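Local coordinates for protein transketolase (Campylobacter jejuni, PDB 3L84) that belongs to the transketolase family of thiamine diphosphate-dependent enzymes and forms a dimer of three-domain chains, at residues 5-19 with 272-286. Sequence-based numbering, arbitrary orientation.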
loop_
_atom_site.group_PDB
_atom_site.type_symbol
_atom_site.label_atom_id
_atom_site.label_comp_id
_atom_site.label_asym_id
_atom_site.label_seq_id
_atom_site.Cartn_x
_atom_site.Cartn_y
_atom_site.Cartn_z
ATOM N N ILE A 5 29.776 -25.980 23.307
ATOM C CA ILE A 5 29.887 -24.523 23.283
ATOM C C ILE A 5 28.675 -23.933 22.571
ATOM O O ILE A 5 28.126 -22.918 23.019
ATOM C CB ILE A 5 31.204 -23.973 22.660
ATOM C CG1 ILE A 5 31.274 -22.438 22.761
ATOM C CG2 ILE A 5 31.337 -24.313 21.225
ATOM C CD1 ILE A 5 31.354 -21.892 24.178
ATOM N N LEU A 6 28.203 -24.565 21.488
ATOM C CA LEU A 6 27.058 -24.017 20.757
ATOM C C LEU A 6 25.794 -24.004 21.610
ATOM O O LEU A 6 25.019 -23.057 21.559
ATOM C CB LEU A 6 26.794 -24.778 19.456
ATOM C CG LEU A 6 27.653 -24.314 18.273
ATOM C CD1 LEU A 6 27.221 -22.915 17.835
ATOM C CD2 LEU A 6 29.130 -24.332 18.595
ATOM N N GLN A 7 25.587 -25.049 22.395
ATOM C CA GLN A 7 24.426 -25.099 23.266
ATOM C C GLN A 7 24.474 -23.978 24.308
ATOM O O GLN A 7 23.480 -23.292 24.547
ATOM C CB GLN A 7 24.375 -26.436 23.980
ATOM C CG GLN A 7 23.183 -26.588 24.849
ATOM C CD GLN A 7 23.186 -27.937 25.552
ATOM O OE1 GLN A 7 22.910 -28.025 26.759
ATOM N NE2 GLN A 7 23.521 -28.998 24.804
ATOM N N GLU A 8 25.645 -23.769 24.901
ATOM C CA GLU A 8 25.786 -22.695 25.861
ATOM C C GLU A 8 25.557 -21.334 25.214
ATOM O O GLU A 8 24.861 -20.477 25.752
ATOM C CB GLU A 8 27.139 -22.739 26.564
ATOM C CG GLU A 8 27.166 -21.813 27.797
ATOM C CD GLU A 8 28.535 -21.604 28.411
ATOM O OE1 GLU A 8 29.302 -20.780 27.855
ATOM O OE2 GLU A 8 28.825 -22.218 29.467
ATOM N N GLN A 9 26.126 -21.127 24.018
ATOM C CA GLN A 9 25.930 -19.876 23.275
ATOM C C GLN A 9 24.463 -19.648 22.965
ATOM O O GLN A 9 23.936 -18.539 23.164
ATOM C CB GLN A 9 26.788 -19.873 22.002
ATOM C CG GLN A 9 28.244 -19.625 22.283
ATOM C CD GLN A 9 29.037 -19.564 20.990
ATOM O OE1 GLN A 9 29.327 -20.602 20.385
ATOM N NE2 GLN A 9 29.314 -18.351 20.521
ATOM N N ALA A 10 23.783 -20.671 22.473
ATOM C CA ALA A 10 22.360 -20.541 22.109
ATOM C C ALA A 10 21.532 -20.242 23.332
ATOM O O ALA A 10 20.639 -19.375 23.307
ATOM C CB ALA A 10 21.866 -21.794 21.393
ATOM N N ASN A 11 21.798 -20.934 24.434
ATOM C CA ASN A 11 21.032 -20.682 25.629
ATOM C C ASN A 11 21.316 -19.305 26.238
ATOM O O ASN A 11 20.418 -18.687 26.800
ATOM C CB ASN A 11 21.229 -21.832 26.629
ATOM C CG ASN A 11 20.496 -23.089 26.190
ATOM O OD1 ASN A 11 19.514 -23.011 25.447
ATOM N ND2 ASN A 11 20.967 -24.251 26.623
ATOM N N THR A 12 22.540 -18.811 26.076
ATOM C CA THR A 12 22.875 -17.446 26.495
ATOM C C THR A 12 21.979 -16.478 25.741
ATOM O O THR A 12 21.385 -15.573 26.334
ATOM C CB THR A 12 24.358 -17.130 26.268
ATOM O OG1 THR A 12 25.153 -18.048 27.053
ATOM C CG2 THR A 12 24.689 -15.695 26.704
ATOM N N LEU A 13 21.887 -16.646 24.426
ATOM C CA LEU A 13 20.987 -15.800 23.632
ATOM C C LEU A 13 19.537 -15.948 24.072
ATOM O O LEU A 13 18.813 -14.946 24.139
ATOM C CB LEU A 13 21.115 -16.116 22.141
ATOM C CG LEU A 13 22.404 -15.734 21.414
ATOM C CD1 LEU A 13 22.513 -16.520 20.091
ATOM C CD2 LEU A 13 22.514 -14.223 21.181
ATOM N N ARG A 14 19.077 -17.183 24.319
ATOM C CA ARG A 14 17.699 -17.396 24.758
ATOM C C ARG A 14 17.399 -16.640 26.027
ATOM O O ARG A 14 16.362 -15.964 26.132
ATOM C CB ARG A 14 17.422 -18.872 25.050
ATOM C CG ARG A 14 17.363 -19.796 23.846
ATOM C CD ARG A 14 16.838 -21.170 24.257
ATOM N NE ARG A 14 16.460 -21.850 23.046
ATOM C CZ ARG A 14 17.259 -22.516 22.239
ATOM N NH1 ARG A 14 18.492 -22.846 22.554
ATOM N NH2 ARG A 14 16.772 -22.888 21.060
ATOM N N PHE A 15 18.294 -16.716 27.004
ATOM C CA PHE A 15 17.951 -16.144 28.330
ATOM C C PHE A 15 18.180 -14.644 28.416
ATOM O O PHE A 15 17.428 -13.958 29.109
ATOM C CB PHE A 15 18.597 -16.928 29.467
ATOM C CG PHE A 15 18.174 -18.385 29.474
ATOM C CD1 PHE A 15 16.815 -18.716 29.407
ATOM C CD2 PHE A 15 19.105 -19.406 29.553
ATOM C CE1 PHE A 15 16.400 -20.042 29.392
ATOM C CE2 PHE A 15 18.689 -20.736 29.537
ATOM C CZ PHE A 15 17.353 -21.039 29.447
ATOM N N LEU A 16 19.113 -14.091 27.638
ATOM C CA LEU A 16 19.161 -12.633 27.502
ATOM C C LEU A 16 17.868 -12.126 26.896
ATOM O O LEU A 16 17.264 -11.176 27.389
ATOM C CB LEU A 16 20.367 -12.176 26.653
ATOM C CG LEU A 16 21.753 -12.256 27.286
ATOM C CD1 LEU A 16 22.777 -11.709 26.328
ATOM C CD2 LEU A 16 21.821 -11.470 28.625
ATOM N N SER A 17 17.393 -12.784 25.860
ATOM C CA SER A 17 16.166 -12.362 25.171
ATOM C C SER A 17 14.969 -12.477 26.088
ATOM O O SER A 17 14.153 -11.547 26.200
ATOM C CB SER A 17 15.917 -13.223 23.927
ATOM O OG SER A 17 16.960 -13.083 22.960
ATOM N N ALA A 18 14.830 -13.602 26.768
ATOM C CA ALA A 18 13.716 -13.813 27.671
ATOM C C ALA A 18 13.722 -12.829 28.830
ATOM O O ALA A 18 12.682 -12.290 29.200
ATOM C CB ALA A 18 13.742 -15.267 28.200
ATOM N N ASP A 19 14.897 -12.628 29.407
ATOM C CA ASP A 19 15.035 -11.703 30.521
ATOM C C ASP A 19 14.720 -10.269 30.120
ATOM O O ASP A 19 14.169 -9.499 30.913
ATOM C CB ASP A 19 16.446 -11.747 31.134
ATOM C CG ASP A 19 16.765 -13.068 31.859
ATOM O OD1 ASP A 19 15.832 -13.828 32.219
ATOM O OD2 ASP A 19 17.960 -13.341 32.144
ATOM N N ALA A 272 18.352 -25.982 31.309
ATOM C CA ALA A 272 19.570 -25.648 30.555
ATOM C C ALA A 272 20.853 -25.560 31.374
ATOM O O ALA A 272 21.920 -25.257 30.819
ATOM C CB ALA A 272 19.359 -24.308 29.881
ATOM N N GLY A 273 20.767 -25.788 32.678
ATOM C CA GLY A 273 21.944 -25.707 33.532
ATOM C C GLY A 273 22.339 -24.300 33.943
ATOM O O GLY A 273 23.459 -24.096 34.425
ATOM N N PHE A 274 21.433 -23.334 33.760
ATOM C CA PHE A 274 21.661 -21.947 34.169
ATOM C C PHE A 274 21.052 -21.733 35.544
ATOM O O PHE A 274 20.090 -22.411 35.905
ATOM C CB PHE A 274 20.997 -20.990 33.175
ATOM C CG PHE A 274 21.819 -20.673 31.957
ATOM C CD1 PHE A 274 22.228 -21.657 31.073
ATOM C CD2 PHE A 274 22.152 -19.356 31.682
ATOM C CE1 PHE A 274 22.966 -21.325 29.931
ATOM C CE2 PHE A 274 22.883 -19.012 30.540
ATOM C CZ PHE A 274 23.293 -20.002 29.672
ATOM N N ASP A 275 21.615 -20.823 36.328
ATOM C CA ASP A 275 21.064 -20.497 37.643
ATOM C C ASP A 275 19.740 -19.755 37.429
ATOM O O ASP A 275 19.716 -18.666 36.859
ATOM C CB ASP A 275 22.039 -19.605 38.412
ATOM C CG ASP A 275 21.572 -19.277 39.836
ATOM O OD1 ASP A 275 20.380 -19.468 40.174
ATOM O OD2 ASP A 275 22.445 -18.859 40.643
ATOM N N PRO A 276 18.628 -20.317 37.917
ATOM C CA PRO A 276 17.330 -19.669 37.713
ATOM C C PRO A 276 17.143 -18.367 38.481
ATOM O O PRO A 276 16.201 -17.624 38.185
ATOM C CB PRO A 276 16.343 -20.720 38.218
ATOM C CG PRO A 276 17.084 -21.474 39.185
ATOM C CD PRO A 276 18.495 -21.564 38.685
ATOM N N ASN A 277 18.014 -18.063 39.436
ATOM C CA ASN A 277 17.767 -16.896 40.277
ATOM C C ASN A 277 18.627 -15.709 39.892
ATOM O O ASN A 277 18.745 -14.749 40.656
ATOM C CB ASN A 277 17.922 -17.229 41.753
ATOM C CG ASN A 277 16.807 -18.123 42.267
ATOM O OD1 ASN A 277 15.664 -18.035 41.828
ATOM N ND2 ASN A 277 17.143 -18.989 43.186
ATOM N N ILE A 278 19.268 -15.793 38.729
ATOM C CA ILE A 278 19.966 -14.638 38.191
ATOM C C ILE A 278 19.499 -14.332 36.784
ATOM O O ILE A 278 19.150 -15.234 35.979
ATOM C CB ILE A 278 21.466 -14.808 38.225
ATOM C CG1 ILE A 278 21.948 -15.857 37.269
ATOM C CG2 ILE A 278 21.946 -15.152 39.629
ATOM C CD1 ILE A 278 23.479 -15.836 37.154
ATOM N N SER A 279 19.542 -13.052 36.459
ATOM C CA SER A 279 19.098 -12.601 35.157
ATOM C C SER A 279 20.230 -11.867 34.450
ATOM O O SER A 279 21.188 -11.430 35.067
ATOM C CB SER A 279 17.878 -11.700 35.312
ATOM O OG SER A 279 18.228 -10.520 36.007
ATOM N N PHE A 280 20.117 -11.754 33.135
ATOM C CA PHE A 280 21.117 -11.106 32.295
ATOM C C PHE A 280 22.521 -11.684 32.496
ATOM O O PHE A 280 23.502 -10.944 32.632
ATOM C CB PHE A 280 21.083 -9.592 32.496
ATOM C CG PHE A 280 19.780 -8.974 32.102
ATOM C CD1 PHE A 280 19.544 -8.591 30.785
ATOM C CD2 PHE A 280 18.764 -8.805 33.018
ATOM C CE1 PHE A 280 18.310 -8.042 30.421
ATOM C CE2 PHE A 280 17.550 -8.246 32.648
ATOM C CZ PHE A 280 17.328 -7.871 31.341
ATOM N N HIS A 281 22.586 -13.016 32.545
ATOM C CA HIS A 281 23.818 -13.731 32.806
ATOM C C HIS A 281 24.482 -14.149 31.508
ATOM O O HIS A 281 23.847 -14.718 30.623
ATOM C CB HIS A 281 23.528 -14.992 33.623
ATOM C CG HIS A 281 24.762 -15.781 33.934
ATOM N ND1 HIS A 281 25.781 -15.274 34.704
ATOM C CD2 HIS A 281 25.170 -17.003 33.518
ATOM C CE1 HIS A 281 26.757 -16.164 34.774
ATOM N NE2 HIS A 281 26.401 -17.230 34.080
ATOM N N ILE A 282 25.783 -13.913 31.417
ATOM C CA ILE A 282 26.588 -14.356 30.282
ATOM C C ILE A 282 27.713 -15.256 30.807
ATOM O O ILE A 282 28.663 -14.775 31.447
ATOM C CB ILE A 282 27.155 -13.154 29.497
ATOM C CG1 ILE A 282 26.020 -12.199 29.084
ATOM C CG2 ILE A 282 27.993 -13.683 28.311
ATOM C CD1 ILE A 282 26.452 -10.863 28.466
ATOM N N PRO A 283 27.606 -16.580 30.587
ATOM C CA PRO A 283 28.685 -17.464 31.057
ATOM C C PRO A 283 30.008 -17.176 30.384
ATOM O O PRO A 283 30.030 -16.699 29.242
ATOM C CB PRO A 283 28.204 -18.870 30.676
ATOM C CG PRO A 283 26.807 -18.739 30.297
ATOM C CD PRO A 283 26.538 -17.333 29.918
ATOM N N GLN A 284 31.102 -17.457 31.072
ATOM C CA GLN A 284 32.447 -17.195 30.526
ATOM C C GLN A 284 32.761 -17.756 29.154
ATOM O O GLN A 284 33.267 -17.026 28.314
ATOM C CB GLN A 284 33.528 -17.695 31.499
ATOM C CG GLN A 284 33.848 -16.711 32.576
ATOM C CD GLN A 284 34.500 -15.451 32.048
ATOM O OE1 GLN A 284 33.946 -14.361 32.176
ATOM N NE2 GLN A 284 35.661 -15.584 31.432
ATOM N N ALA A 285 32.531 -19.040 28.910
ATOM C CA ALA A 285 32.927 -19.636 27.626
ATOM C C ALA A 285 32.209 -18.940 26.487
ATOM O O ALA A 285 32.818 -18.625 25.459
ATOM C CB ALA A 285 32.663 -21.172 27.602
ATOM N N SER A 286 30.917 -18.674 26.672
ATOM C CA SER A 286 30.113 -17.998 25.669
ATOM C C SER A 286 30.555 -16.553 25.524
ATOM O O SER A 286 30.636 -16.048 24.411
ATOM C CB SER A 286 28.622 -18.073 26.011
ATOM O OG SER A 286 28.147 -19.398 25.781
HETATM O O HOH W 1 31.097 -20.974 30.546
HETATM O O HOH W 2 23.231 -24.706 28.335
HETATM O O HOH W 3 21.635 -15.480 29.305
HETATM O O HOH W 4 20.252 -14.409 31.358
#
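From Ser-279 to Ser-286 the chain runs antiparallel along segment 5-19 of helix 3-24, CA atoms of Gln-9 and Ser-286 5.2 Å apart, those of Leu-16 and Phe-280 5.4 Å. Ser-286 is a knob among Ile-5, Glu-8, Gln-9 and Thr-12; its OG donates to the anti lone pair of Glu-8 OE1 (2.7 Å), and its backbone N adds a weak bond to the same oxygen. Glu-8 gets there by extending with CG anti to its backbone N (chi1 -167°), sliding past the Pro-283 ring, while water 1 joins OE2 to Ala-285 N. Pro-283, N-cap residue of helix 284-291, meets Thr-12 tip to tip, CD 3.3 Å from OG1. The contact lies in the thiamine diphosphate binding domain, where the segment 272-286 leaves helix 262-272 through a Schellman motif at Gly-273. Just beyond, Phe-274 takes the edge of Phe-15 over its face, a T-shaped pair with centroids 5.0 Å apart and planes at 62°. Ala-272 CB lies at the Phe-15 edge. At the far end Asp-19 OD2 accepts from Phe-280 N (2.9 Å, 162°) and from water 4; OD1 pairs with Lys-269. Asp-19 CB sits over the Phe-280 ring, a CH-pi contact 4.0 Å from its centroid.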